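Local coordinates for translation initiation factor eIF2 assembly protein (PDB 4ZGP) that acts as an ATP-dependent folding chaperone that binds the gamma subunit of eIF2 and lets it assemble with the alpha and beta subunits, at residues 191-196 with 255-260; 229-234 with 245-250; 223-228 with 286-291; 36-39 with 44-47. One frame throughout, in Å; residues are numbered along the deposited sequence. Where two conformers were deposited one is given.

Contact 1 of 4, residues 191-196 with 255-260; sequences STEFRC and WLIDIN. With ADP (adenosine-5'-diphosphate), chain C.
Glu-193 reaches across from strand 193-199 to Ile-257 on strand 253-261; the two strands flank strand 243-250, and their touching parts run in nearly the same direction, 17° apart. Direct packing between them is slight: OE2 of Glu-193 lies 3.8 Å from CG2 of Ile-257, and the two side chains meet at a slant. The same methyl, with chi1 of Ile-257 at -60° setting it anti to the backbone N, also approaches O1A of the ADP alpha-phosphate at 3.4 Å, so a branched aliphatic residue serves both neighbours. Ile-257 and Asp-258 both face Asp-246 in a classic beta bulge, which lets two successive side chains approach the nucleotide.

Hydrogen bonding runs through the nucleotide. In the conformer described here, OE1 of Glu-193 accepts a bond of 2.7 Å from the ribose O3', while its OE2 is paired with Arg-209 in a salt bridge.

The polar groups gather around the beta-phosphate. The guanidinium of Arg-195 presents its edge to O1B, with NH2 3.7 Å away, and Asn-260 ND2 is 3.5 Å from that oxygen. Asp-258 OD2 comes within 2.6 Å of O1B. A weak bond of 3.3 Å from Asn-260 ND2 to Asp-258 OD2 ties these two together. Arg-195 is itself held by a salt bridge to Asp-246, and Asp-258 by one to Lys-115.

Glu-193 thus holds the ribose, while side chains of both strands line the beta-phosphate; Asp-258 and Asn-260 are probably also magnesium ligands, as suits an ATP-grasp site.

Contact 2 of 4, residues 229-234 with 245-250; sequences SDLLKK and FDVYIH
Leu-231 and Leu-232, successive residues near the end of helix 221-233, close on Phe-245 of strand 243-250 from two directions. CD2 of Leu-231 lies 4.1 Å from CE2 of Phe-245, with the two side chains sliding past each other in opposite senses. The side chain of Leu-232 runs at about a right angle to that of Phe-245 and touches farther round the ring, its CB 4.1 Å from CZ and its CD1 4.1 Å from CE1 of Phe-245. Both leucine approaches to the ring are oblique. The same CD2 of Leu-231 also meets CG1 of Val-247 at 3.4 Å, but Val-247 was modelled in two conformers, so the tightness of this pair is doubtful.

The ring is delivered by the first torsion of Phe-245: at 67° it sets CG between the backbone N and the carbonyl carbon. A flat, wide aromatic suits a place where two aliphatic chains must be met at once, while beta-branched Val-247 suits a strand and offers a methyl to Leu-231.

Farther out, Ile-228, one turn back on the helix, also packs on Phe-245, as do Cys-196 of strand 193-199 and Leu-256 of strand 253-261. Asp-246 points from the other face of strand 243-250 toward the nucleotide, where Arg-195 and Arg-209 pair with it, so the helix covers the sheet face turned away from ADP.

Contact 3 of 4, residues 223-228 with 286-291; sequences CYEKLI and PEIRLI
Fully extended torsions carry the carboxylate of Glu-225 from helix 221-233 to Pro-286 and Ile-288: CG stands anti to the backbone N (chi1 178°) and the chain runs on straight (chi2 -177°). The setting is the mixed sheet of the ATP-grasp fold, with the helix lying over one of its faces and Pro-286 just ahead of its edge strand 287-289.

One carboxylate oxygen serves each partner. OE1 of Glu-225 comes to 3.1 Å from CD of Pro-286, the ring carbon next to the imide nitrogen, whose C-H bonds are somewhat polarised and so tolerate an oxygen this near. The other oxygen, OE2 of Glu-225, sits 3.6 Å from CD1 of Ile-288, and here the side chains cross at about a right angle. A long glutamate suits this surface contact, since its reach brings the carboxylate to the edge strand while the residue stays partly exposed. With an alanine here, CG and CD of Pro-286 and the CD1 methyl of Ile-288 would probably lose their contact with this side chain.

Phe-206 of the adjoining strand touches both Glu-225 and Ile-288, joining them to the sheet. On the other side of the edge strand, Glu-287 and Arg-289 form a salt bridge of their own; NH2 of Arg-289, which also pairs with Glu-275, makes a weak bond of 3.1 Å to OE1 of Glu-287.

Contact 4 of 4, residues 36-39 with 44-47; sequences SWYS and LTPK
Tyr-38 and Trp-37 of helix 34-40 pack on Thr-45 in a mostly buried helix-to-loop contact, close in sequence, where the chain turns back from the helix and leads into strand 48-51. Threonine has a different face for each ring. Its methyl CG2 meets the tyrosine, 3.4 Å from CE1 of Tyr-38, in an oblique approach. Its hydroxyl OG1 lies in the plane of the indole at the ring edge, 3.7 Å from CZ3 of Trp-37. With chi1 of Thr-45 at -172°, OG1 is anti to the backbone N, and it hydrogen-bonds the backbone O of Leu-256, so the hydroxyl is satisfied beyond the indole.

Tyr-38 reaches farther along the loop. Carbonyl O of Pro-46 sits near the plane of its ring at the edge, 3.7 Å from CE1, and the phenolic OH lies 3.8 Å from CA of Lys-47. That OH is also hydrogen-bonded to the backbone N of Ala-48 and to a water 3.0 Å from it, which in turn donates to Thr-45 O at 2.7 Å. A leucine in place of Tyr-38 has no hydroxyl, and the Ala-48 N-H and the bridging water would probably each be left without that partner.

On the helix, Phe-34 meets both rings, edge-to-face with Trp-37. Trp-37 also touches Asp-258, and Pro-46 packs on Phe-186 and Ile-257. The aromatic helix and its following loop thereby form part of the second shell of the ATP-grasp nucleotide site, with the side chain of Pro-46 about 5 Å from ADP at the nearest atoms.

Contact 1 lies at the ADP; contacts 2 and 3 back the same sheet through its helix-covered face, and contact 4 meets strand 253-261. Contact 2 is centred about 7 Å from contact 1: its strand 243-250 is joined to strand 193-199 by the 2.7 Å salt bridge from Arg-195 NE to Asp-246 OD1 and to strand 253-261 by the probable 2.7 Å hydrogen bond from Trp-255 N to Tyr-248 O. Contacts 2 and 3 share helix 221-233, and Ile-228 CG2 meets Phe-245 CZ at 3.8 Å. In contact 4, Thr-45 OG1 is 2.8 Å from Leu-256 O and Trp-37 CZ2 3.4 Å from Asp-258 OD1. Contacts 3 and 4 do not touch, their nearest atoms about 9 Å apart.

Contact 1 of 4, residues 191-196 with 255-260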
# COMPACT_ATOMS: atom_id res chain seq x y z
N SER A 191 -3.25 -15.34 2.76
CA SER A 191 -3.91 -15.95 1.60
C SER A 191 -5.33 -15.45 1.38
O SER A 191 -5.97 -15.85 0.42
CB SER A 191 -3.94 -17.48 1.74
OG SER A 191 -2.64 -18.04 1.76
N THR A 192 -5.84 -14.59 2.26
CA THR A 192 -7.15 -14.00 1.96
C THR A 192 -7.00 -12.50 1.69
O THR A 192 -7.94 -11.71 1.92
CB THR A 192 -8.18 -14.26 3.07
OG1 THR A 192 -7.77 -13.62 4.27
CG2 THR A 192 -8.34 -15.77 3.33
N GLU A 193 -5.82 -12.14 1.19
CA GLU A 193 -5.62 -10.79 0.67
C GLU A 193 -5.61 -10.85 -0.85
O GLU A 193 -5.11 -11.81 -1.45
CB GLU A 193 -4.34 -10.17 1.21
CG GLU A 193 -4.49 -8.67 1.45
CD GLU A 193 -3.20 -7.90 1.35
OE1 GLU A 193 -2.13 -8.47 1.68
OE2 GLU A 193 -3.26 -6.73 0.94
N PHE A 194 -6.17 -9.82 -1.48
CA PHE A 194 -6.28 -9.81 -2.94
C PHE A 194 -5.83 -8.48 -3.51
O PHE A 194 -5.91 -7.45 -2.85
CB PHE A 194 -7.73 -10.08 -3.39
CG PHE A 194 -8.27 -11.39 -2.91
CD1 PHE A 194 -8.07 -12.55 -3.65
CD2 PHE A 194 -8.94 -11.48 -1.69
CE1 PHE A 194 -8.55 -13.79 -3.20
CE2 PHE A 194 -9.44 -12.72 -1.23
CZ PHE A 194 -9.25 -13.87 -1.99
N ARG A 195 -5.40 -8.51 -4.76
CA ARG A 195 -5.09 -7.29 -5.49
C ARG A 195 -6.09 -7.15 -6.62
O ARG A 195 -6.31 -8.11 -7.36
CB ARG A 195 -3.66 -7.32 -6.01
CG ARG A 195 -3.32 -6.11 -6.88
CD ARG A 195 -1.83 -5.81 -6.88
NE ARG A 195 -1.38 -5.29 -5.59
CZ ARG A 195 -0.13 -4.90 -5.35
NH1 ARG A 195 0.78 -4.99 -6.30
NH2 ARG A 195 0.20 -4.41 -4.15
N CYS A 196 -6.69 -5.97 -6.76
CA CYS A 196 -7.91 -5.78 -7.54
C CYS A 196 -7.72 -4.63 -8.51
O CYS A 196 -7.35 -3.52 -8.13
CB CYS A 196 -9.11 -5.51 -6.62
SG CYS A 196 -9.26 -6.68 -5.23
N TRP A 255 -11.68 -5.39 3.93
CA TRP A 255 -10.97 -4.22 4.39
C TRP A 255 -10.11 -3.69 3.26
O TRP A 255 -9.32 -4.43 2.70
CB TRP A 255 -10.06 -4.55 5.56
CG TRP A 255 -10.79 -5.06 6.73
CD1 TRP A 255 -11.21 -6.34 6.95
CD2 TRP A 255 -11.19 -4.30 7.87
NE1 TRP A 255 -11.87 -6.42 8.15
CE2 TRP A 255 -11.86 -5.18 8.75
CE3 TRP A 255 -11.04 -2.95 8.24
CZ2 TRP A 255 -12.39 -4.76 9.97
CZ3 TRP A 255 -11.56 -2.54 9.46
CH2 TRP A 255 -12.23 -3.44 10.31
N LEU A 256 -10.22 -2.40 2.98
CA LEU A 256 -9.29 -1.76 2.04
C LEU A 256 -7.90 -1.66 2.65
O LEU A 256 -7.75 -1.13 3.74
CB LEU A 256 -9.81 -0.37 1.65
CG LEU A 256 -8.91 0.45 0.74
CD1 LEU A 256 -8.87 -0.16 -0.67
CD2 LEU A 256 -9.42 1.89 0.66
N ILE A 257 -6.87 -2.14 1.96
CA ILE A 257 -5.52 -2.11 2.52
C ILE A 257 -4.64 -1.06 1.85
O ILE A 257 -3.86 -0.37 2.50
CB ILE A 257 -4.85 -3.50 2.43
CG1 ILE A 257 -5.67 -4.53 3.21
CG2 ILE A 257 -3.40 -3.46 2.91
CD1 ILE A 257 -5.78 -4.21 4.72
N ASP A 258 -4.79 -0.89 0.53
CA ASP A 258 -3.94 0.08 -0.16
C ASP A 258 -4.57 0.41 -1.50
O ASP A 258 -5.41 -0.33 -1.99
CB ASP A 258 -2.52 -0.47 -0.35
CG ASP A 258 -1.48 0.64 -0.59
OD1 ASP A 258 -1.77 1.84 -0.41
OD2 ASP A 258 -0.34 0.29 -0.93
N ILE A 259 -4.17 1.54 -2.06
CA ILE A 259 -4.57 1.93 -3.40
C ILE A 259 -3.29 2.35 -4.13
O ILE A 259 -2.48 3.11 -3.60
CB ILE A 259 -5.64 3.08 -3.41
CG1 ILE A 259 -6.93 2.64 -2.69
CG2 ILE A 259 -5.98 3.48 -4.87
CD1 ILE A 259 -8.06 3.67 -2.71
N ASN A 260 -3.10 1.84 -5.34
CA ASN A 260 -1.90 2.11 -6.12
C ASN A 260 -2.23 2.50 -7.56
O ASN A 260 -3.33 2.22 -8.01
CB ASN A 260 -1.01 0.88 -6.13
CG ASN A 260 -0.34 0.64 -4.81
OD1 ASN A 260 0.48 1.44 -4.38
ND2 ASN A 260 -0.70 -0.45 -4.15
PB ADP C . 1.84 -2.56 -0.65
O1B ADP C . 0.52 -2.14 -1.29
O2B ADP C . 2.96 -1.55 -0.83
O3B ADP C . 2.15 -4.01 -0.95
PA ADP C . 0.34 -2.93 1.80
O1A ADP C . -0.73 -3.35 0.83
O2A ADP C . 0.11 -1.86 2.86
O3A ADP C . 1.64 -2.46 0.96
O5' ADP C . 0.82 -4.26 2.56
C5' ADP C . 2.03 -4.94 2.23
C4' ADP C . 1.96 -6.25 2.98
O4' ADP C . 2.21 -6.01 4.37
C3' ADP C . 0.56 -6.84 2.89
O3' ADP C . 0.51 -7.88 1.90
C2' ADP C . 0.26 -7.37 4.27
O2' ADP C . 0.46 -8.79 4.33
C1' ADP C . 1.25 -6.69 5.19
N9 ADP C . 0.50 -5.69 5.99
C8 ADP C . 0.09 -4.49 5.55
N7 ADP C . -0.57 -3.81 6.52
C5 ADP C . -0.59 -4.59 7.62
C6 ADP C . -1.12 -4.47 9.00
N6 ADP C . -1.77 -3.35 9.38
N1 ADP C . -0.92 -5.52 9.85
C2 ADP C . -0.26 -6.62 9.46
N3 ADP C . 0.25 -6.80 8.22
C4 ADP C . 0.12 -5.83 7.27

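Contact 2 of 4, residues 229-234 with 245-250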
# COMPACT_ATOMS: atom_id res chain seq x y z
N SER A 229 -16.49 -6.57 -5.14
CA SER A 229 -17.40 -5.75 -5.95
C SER A 229 -18.11 -4.71 -5.09
O SER A 229 -18.22 -3.53 -5.44
CB SER A 229 -18.42 -6.66 -6.65
OG SER A 229 -19.19 -5.97 -7.61
N ASP A 230 -18.63 -5.17 -3.96
CA ASP A 230 -19.32 -4.28 -3.03
C ASP A 230 -18.40 -3.19 -2.49
O ASP A 230 -18.81 -2.03 -2.36
CB ASP A 230 -19.92 -5.06 -1.87
CG ASP A 230 -21.15 -5.87 -2.27
OD1 ASP A 230 -21.72 -5.62 -3.36
OD2 ASP A 230 -21.54 -6.75 -1.48
N LEU A 231 -17.16 -3.56 -2.16
CA LEU A 231 -16.21 -2.55 -1.69
C LEU A 231 -15.93 -1.51 -2.78
O LEU A 231 -15.91 -0.32 -2.51
CB LEU A 231 -14.89 -3.21 -1.23
CG LEU A 231 -13.78 -2.28 -0.75
CD1 LEU A 231 -14.30 -1.39 0.36
CD2 LEU A 231 -12.57 -3.07 -0.25
N LEU A 232 -15.76 -1.96 -4.02
CA LEU A 232 -15.45 -1.03 -5.10
C LEU A 232 -16.57 0.01 -5.25
O LEU A 232 -16.30 1.17 -5.57
CB LEU A 232 -15.24 -1.77 -6.44
CG LEU A 232 -15.04 -0.87 -7.67
CD1 LEU A 232 -13.83 0.11 -7.57
CD2 LEU A 232 -14.94 -1.73 -8.95
N LYS A 233 -17.81 -0.38 -5.00
CA LYS A 233 -18.91 0.58 -5.06
C LYS A 233 -18.73 1.68 -4.02
O LYS A 233 -19.17 2.82 -4.21
CB LYS A 233 -20.26 -0.09 -4.84
CG LYS A 233 -20.70 -1.00 -5.97
CD LYS A 233 -21.98 -1.72 -5.58
CE LYS A 233 -22.48 -2.61 -6.72
NZ LYS A 233 -21.54 -3.73 -7.02
N LYS A 234 -18.06 1.33 -2.93
CA LYS A 234 -17.82 2.31 -1.87
C LYS A 234 -16.57 3.17 -2.11
O LYS A 234 -16.26 4.06 -1.31
CB LYS A 234 -17.70 1.59 -0.52
CG LYS A 234 -19.01 0.99 -0.04
CD LYS A 234 -18.79 0.18 1.22
CE LYS A 234 -19.98 -0.70 1.51
NZ LYS A 234 -19.59 -1.77 2.47
N PHE A 245 -6.47 -1.66 -6.16
CA PHE A 245 -6.65 -1.60 -4.70
C PHE A 245 -6.41 -2.97 -4.09
O PHE A 245 -6.70 -3.99 -4.71
CB PHE A 245 -8.03 -1.01 -4.31
CG PHE A 245 -9.25 -1.84 -4.68
CD1 PHE A 245 -9.83 -1.75 -5.93
CD2 PHE A 245 -9.90 -2.60 -3.72
CE1 PHE A 245 -10.99 -2.48 -6.23
CE2 PHE A 245 -11.06 -3.32 -4.01
CZ PHE A 245 -11.60 -3.27 -5.26
N ASP A 246 -5.80 -2.99 -2.89
CA ASP A 246 -5.54 -4.25 -2.19
C ASP A 246 -6.59 -4.41 -1.12
O ASP A 246 -7.00 -3.43 -0.49
CB ASP A 246 -4.13 -4.28 -1.57
CG ASP A 246 -3.03 -4.32 -2.62
OD1 ASP A 246 -3.31 -4.71 -3.78
OD2 ASP A 246 -1.89 -3.95 -2.30
N VAL A 247 -7.07 -5.64 -0.93
CA VAL A 247 -8.12 -5.89 0.05
C VAL A 247 -7.79 -7.09 0.91
O VAL A 247 -7.17 -8.02 0.45
CB VAL A 247 -9.47 -6.13 -0.62
CG1 VAL A 247 -9.92 -4.90 -1.26
CG2 VAL A 247 -9.38 -7.27 -1.63
N TYR A 248 -8.21 -7.02 2.17
CA TYR A 248 -8.08 -8.14 3.08
C TYR A 248 -9.50 -8.57 3.45
O TYR A 248 -10.30 -7.77 3.91
CB TYR A 248 -7.29 -7.74 4.32
CG TYR A 248 -7.22 -8.87 5.34
CD1 TYR A 248 -6.71 -10.11 4.98
CD2 TYR A 248 -7.64 -8.68 6.65
CE1 TYR A 248 -6.64 -11.16 5.91
CE2 TYR A 248 -7.55 -9.72 7.60
CZ TYR A 248 -7.06 -10.95 7.22
OH TYR A 248 -6.99 -11.99 8.15
N ILE A 249 -9.82 -9.84 3.21
CA ILE A 249 -11.18 -10.30 3.46
C ILE A 249 -11.13 -11.33 4.56
O ILE A 249 -10.44 -12.32 4.47
CB ILE A 249 -11.83 -10.88 2.19
CG1 ILE A 249 -11.91 -9.78 1.12
CG2 ILE A 249 -13.24 -11.40 2.49
CD1 ILE A 249 -12.49 -10.21 -0.23
N HIS A 250 -11.85 -11.05 5.63
CA HIS A 250 -11.76 -11.87 6.82
C HIS A 250 -13.14 -11.92 7.46
O HIS A 250 -13.75 -10.89 7.70
CB HIS A 250 -10.72 -11.31 7.78
CG HIS A 250 -10.55 -12.12 9.03
ND1 HIS A 250 -9.95 -13.36 9.03
CD2 HIS A 250 -10.87 -11.85 10.32
CE1 HIS A 250 -9.92 -13.83 10.27
NE2 HIS A 250 -10.48 -12.94 11.07

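Contact 3 of 4, residues 223-228 with 286-291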
# COMPACT_ATOMS: atom_id res chain seq x y z
N CYS A 223 -18.19 -15.66 -3.29
CA CYS A 223 -18.35 -14.86 -2.08
C CYS A 223 -17.28 -13.76 -2.05
O CYS A 223 -17.61 -12.59 -1.82
CB CYS A 223 -18.26 -15.75 -0.84
SG CYS A 223 -18.54 -14.88 0.72
N TYR A 224 -16.02 -14.12 -2.30
CA TYR A 224 -14.95 -13.11 -2.33
C TYR A 224 -15.21 -12.05 -3.39
O TYR A 224 -15.03 -10.86 -3.14
CB TYR A 224 -13.58 -13.76 -2.56
CG TYR A 224 -13.05 -14.49 -1.35
CD1 TYR A 224 -12.73 -13.80 -0.20
CD2 TYR A 224 -12.86 -15.87 -1.36
CE1 TYR A 224 -12.25 -14.45 0.92
CE2 TYR A 224 -12.38 -16.53 -0.24
CZ TYR A 224 -12.08 -15.81 0.90
OH TYR A 224 -11.60 -16.44 2.04
N GLU A 225 -15.64 -12.49 -4.58
CA GLU A 225 -15.89 -11.58 -5.67
C GLU A 225 -16.97 -10.57 -5.30
O GLU A 225 -16.82 -9.37 -5.57
CB GLU A 225 -16.30 -12.35 -6.94
CG GLU A 225 -16.62 -11.42 -8.10
CD GLU A 225 -17.10 -12.16 -9.34
OE1 GLU A 225 -17.51 -11.49 -10.31
OE2 GLU A 225 -17.06 -13.40 -9.34
N LYS A 226 -18.04 -11.05 -4.68
CA LYS A 226 -19.15 -10.16 -4.30
C LYS A 226 -18.68 -9.14 -3.27
O LYS A 226 -19.03 -7.97 -3.37
CB LYS A 226 -20.33 -10.97 -3.74
CG LYS A 226 -21.44 -10.13 -3.13
CD LYS A 226 -22.05 -9.15 -4.13
CE LYS A 226 -23.42 -8.65 -3.67
NZ LYS A 226 -23.42 -8.25 -2.23
N LEU A 227 -17.91 -9.57 -2.29
CA LEU A 227 -17.39 -8.63 -1.29
C LEU A 227 -16.44 -7.58 -1.89
O LEU A 227 -16.45 -6.42 -1.49
CB LEU A 227 -16.68 -9.38 -0.17
CG LEU A 227 -17.59 -10.24 0.71
CD1 LEU A 227 -16.76 -11.02 1.72
CD2 LEU A 227 -18.65 -9.39 1.40
N ILE A 228 -15.63 -7.99 -2.87
CA ILE A 228 -14.72 -7.06 -3.55
C ILE A 228 -15.50 -6.07 -4.41
O ILE A 228 -15.20 -4.87 -4.41
CB ILE A 228 -13.68 -7.82 -4.41
CG1 ILE A 228 -12.72 -8.59 -3.49
CG2 ILE A 228 -12.89 -6.87 -5.31
CD1 ILE A 228 -11.74 -9.55 -4.19
N PRO A 286 -15.23 -10.19 -13.86
CA PRO A 286 -13.79 -9.95 -13.82
C PRO A 286 -13.03 -11.25 -14.01
O PRO A 286 -13.57 -12.32 -13.68
CB PRO A 286 -13.57 -9.42 -12.40
CG PRO A 286 -14.63 -10.11 -11.59
CD PRO A 286 -15.84 -10.15 -12.52
N GLU A 287 -11.80 -11.16 -14.50
CA GLU A 287 -10.91 -12.32 -14.48
C GLU A 287 -10.44 -12.56 -13.06
O GLU A 287 -10.07 -11.62 -12.38
CB GLU A 287 -9.69 -12.13 -15.38
CG GLU A 287 -9.96 -12.41 -16.84
CD GLU A 287 -8.68 -12.60 -17.64
OE1 GLU A 287 -7.70 -13.17 -17.10
OE2 GLU A 287 -8.64 -12.17 -18.81
N ILE A 288 -10.42 -13.81 -12.63
CA ILE A 288 -9.99 -14.12 -11.27
C ILE A 288 -8.86 -15.13 -11.31
O ILE A 288 -9.00 -16.19 -11.92
CB ILE A 288 -11.14 -14.65 -10.44
CG1 ILE A 288 -12.29 -13.63 -10.43
CG2 ILE A 288 -10.66 -15.00 -9.03
CD1 ILE A 288 -13.58 -14.19 -9.85
N ARG A 289 -7.73 -14.81 -10.69
CA ARG A 289 -6.65 -15.79 -10.62
C ARG A 289 -6.22 -16.10 -9.21
O ARG A 289 -6.04 -15.21 -8.39
CB ARG A 289 -5.45 -15.32 -11.43
CG ARG A 289 -5.75 -15.32 -12.90
CD ARG A 289 -4.58 -14.87 -13.72
NE ARG A 289 -5.02 -14.71 -15.10
CZ ARG A 289 -4.27 -14.22 -16.07
NH1 ARG A 289 -3.02 -13.86 -15.84
NH2 ARG A 289 -4.79 -14.10 -17.30
N LEU A 290 -6.04 -17.39 -8.94
CA LEU A 290 -5.58 -17.84 -7.65
C LEU A 290 -4.30 -18.64 -7.87
O LEU A 290 -4.06 -19.10 -8.98
CB LEU A 290 -6.63 -18.73 -6.97
CG LEU A 290 -8.04 -18.15 -6.94
CD1 LEU A 290 -9.04 -19.19 -6.45
CD2 LEU A 290 -8.04 -16.90 -6.05
N ILE A 291 -3.50 -18.78 -6.83
CA ILE A 291 -2.30 -19.61 -6.92
C ILE A 291 -2.70 -21.07 -7.15
O ILE A 291 -3.53 -21.61 -6.43
CB ILE A 291 -1.44 -19.48 -5.63
CG1 ILE A 291 -0.94 -18.04 -5.47
CG2 ILE A 291 -0.28 -20.47 -5.64
CD1 ILE A 291 0.15 -17.64 -6.46

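Contact 4 of 4, residues 36-39 with 44-47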
# COMPACT_ATOMS: atom_id res chain seq x y z
N SER A 36 -4.07 10.87 1.18
CA SER A 36 -5.13 11.26 0.26
C SER A 36 -6.31 10.29 0.29
O SER A 36 -7.44 10.71 0.16
CB SER A 36 -4.59 11.40 -1.17
OG SER A 36 -3.61 12.42 -1.24
N TRP A 37 -6.07 9.00 0.46
CA TRP A 37 -7.22 8.12 0.39
C TRP A 37 -7.69 7.63 1.75
O TRP A 37 -8.84 7.22 1.90
CB TRP A 37 -6.94 6.94 -0.56
CG TRP A 37 -5.79 6.04 -0.21
CD1 TRP A 37 -4.52 6.08 -0.73
CD2 TRP A 37 -5.80 4.95 0.72
NE1 TRP A 37 -3.75 5.10 -0.18
CE2 TRP A 37 -4.51 4.38 0.72
CE3 TRP A 37 -6.77 4.41 1.57
CZ2 TRP A 37 -4.16 3.30 1.53
CZ3 TRP A 37 -6.42 3.33 2.37
CH2 TRP A 37 -5.12 2.79 2.34
N TYR A 38 -6.82 7.71 2.75
CA TYR A 38 -7.20 7.26 4.09
C TYR A 38 -8.37 8.10 4.58
O TYR A 38 -9.31 7.58 5.16
CB TYR A 38 -6.03 7.34 5.08
CG TYR A 38 -6.43 6.88 6.47
CD1 TYR A 38 -6.63 5.53 6.74
CD2 TYR A 38 -6.64 7.79 7.50
CE1 TYR A 38 -7.00 5.11 8.01
CE2 TYR A 38 -7.02 7.37 8.77
CZ TYR A 38 -7.21 6.03 9.01
OH TYR A 38 -7.58 5.58 10.27
N SER A 39 -8.27 9.40 4.31
CA SER A 39 -9.31 10.39 4.54
C SER A 39 -10.64 10.00 3.91
O SER A 39 -11.67 9.98 4.57
CB SER A 39 -8.85 11.74 3.97
OG SER A 39 -8.15 11.50 2.75
N LEU A 44 -13.46 2.12 5.95
CA LEU A 44 -13.28 0.85 5.22
C LEU A 44 -11.91 0.22 5.44
O LEU A 44 -11.65 -0.88 4.97
CB LEU A 44 -13.47 1.09 3.71
CG LEU A 44 -14.71 1.90 3.29
CD1 LEU A 44 -14.59 2.30 1.82
CD2 LEU A 44 -15.97 1.09 3.50
N THR A 45 -11.05 0.91 6.17
CA THR A 45 -9.63 0.57 6.18
C THR A 45 -9.16 0.48 7.62
O THR A 45 -9.70 1.15 8.50
CB THR A 45 -8.81 1.63 5.36
OG1 THR A 45 -7.45 1.21 5.21
CG2 THR A 45 -8.84 2.96 6.06
N PRO A 46 -8.18 -0.39 7.88
CA PRO A 46 -7.77 -0.53 9.28
C PRO A 46 -7.20 0.76 9.85
O PRO A 46 -6.61 1.58 9.14
CB PRO A 46 -6.71 -1.63 9.22
CG PRO A 46 -7.08 -2.44 7.99
CD PRO A 46 -7.52 -1.37 7.01
N LYS A 47 -7.39 0.94 11.16
CA LYS A 47 -7.00 2.19 11.80
C LYS A 47 -5.53 2.55 11.59
O LYS A 47 -4.65 1.68 11.57
CB LYS A 47 -7.30 2.11 13.31
CG LYS A 47 -7.09 3.43 14.04
CD LYS A 47 -7.49 3.30 15.52
CE LYS A 47 -7.43 4.65 16.23
NZ LYS A 47 -7.33 4.49 17.72
O HOH W 1 -9.65 3.47 9.92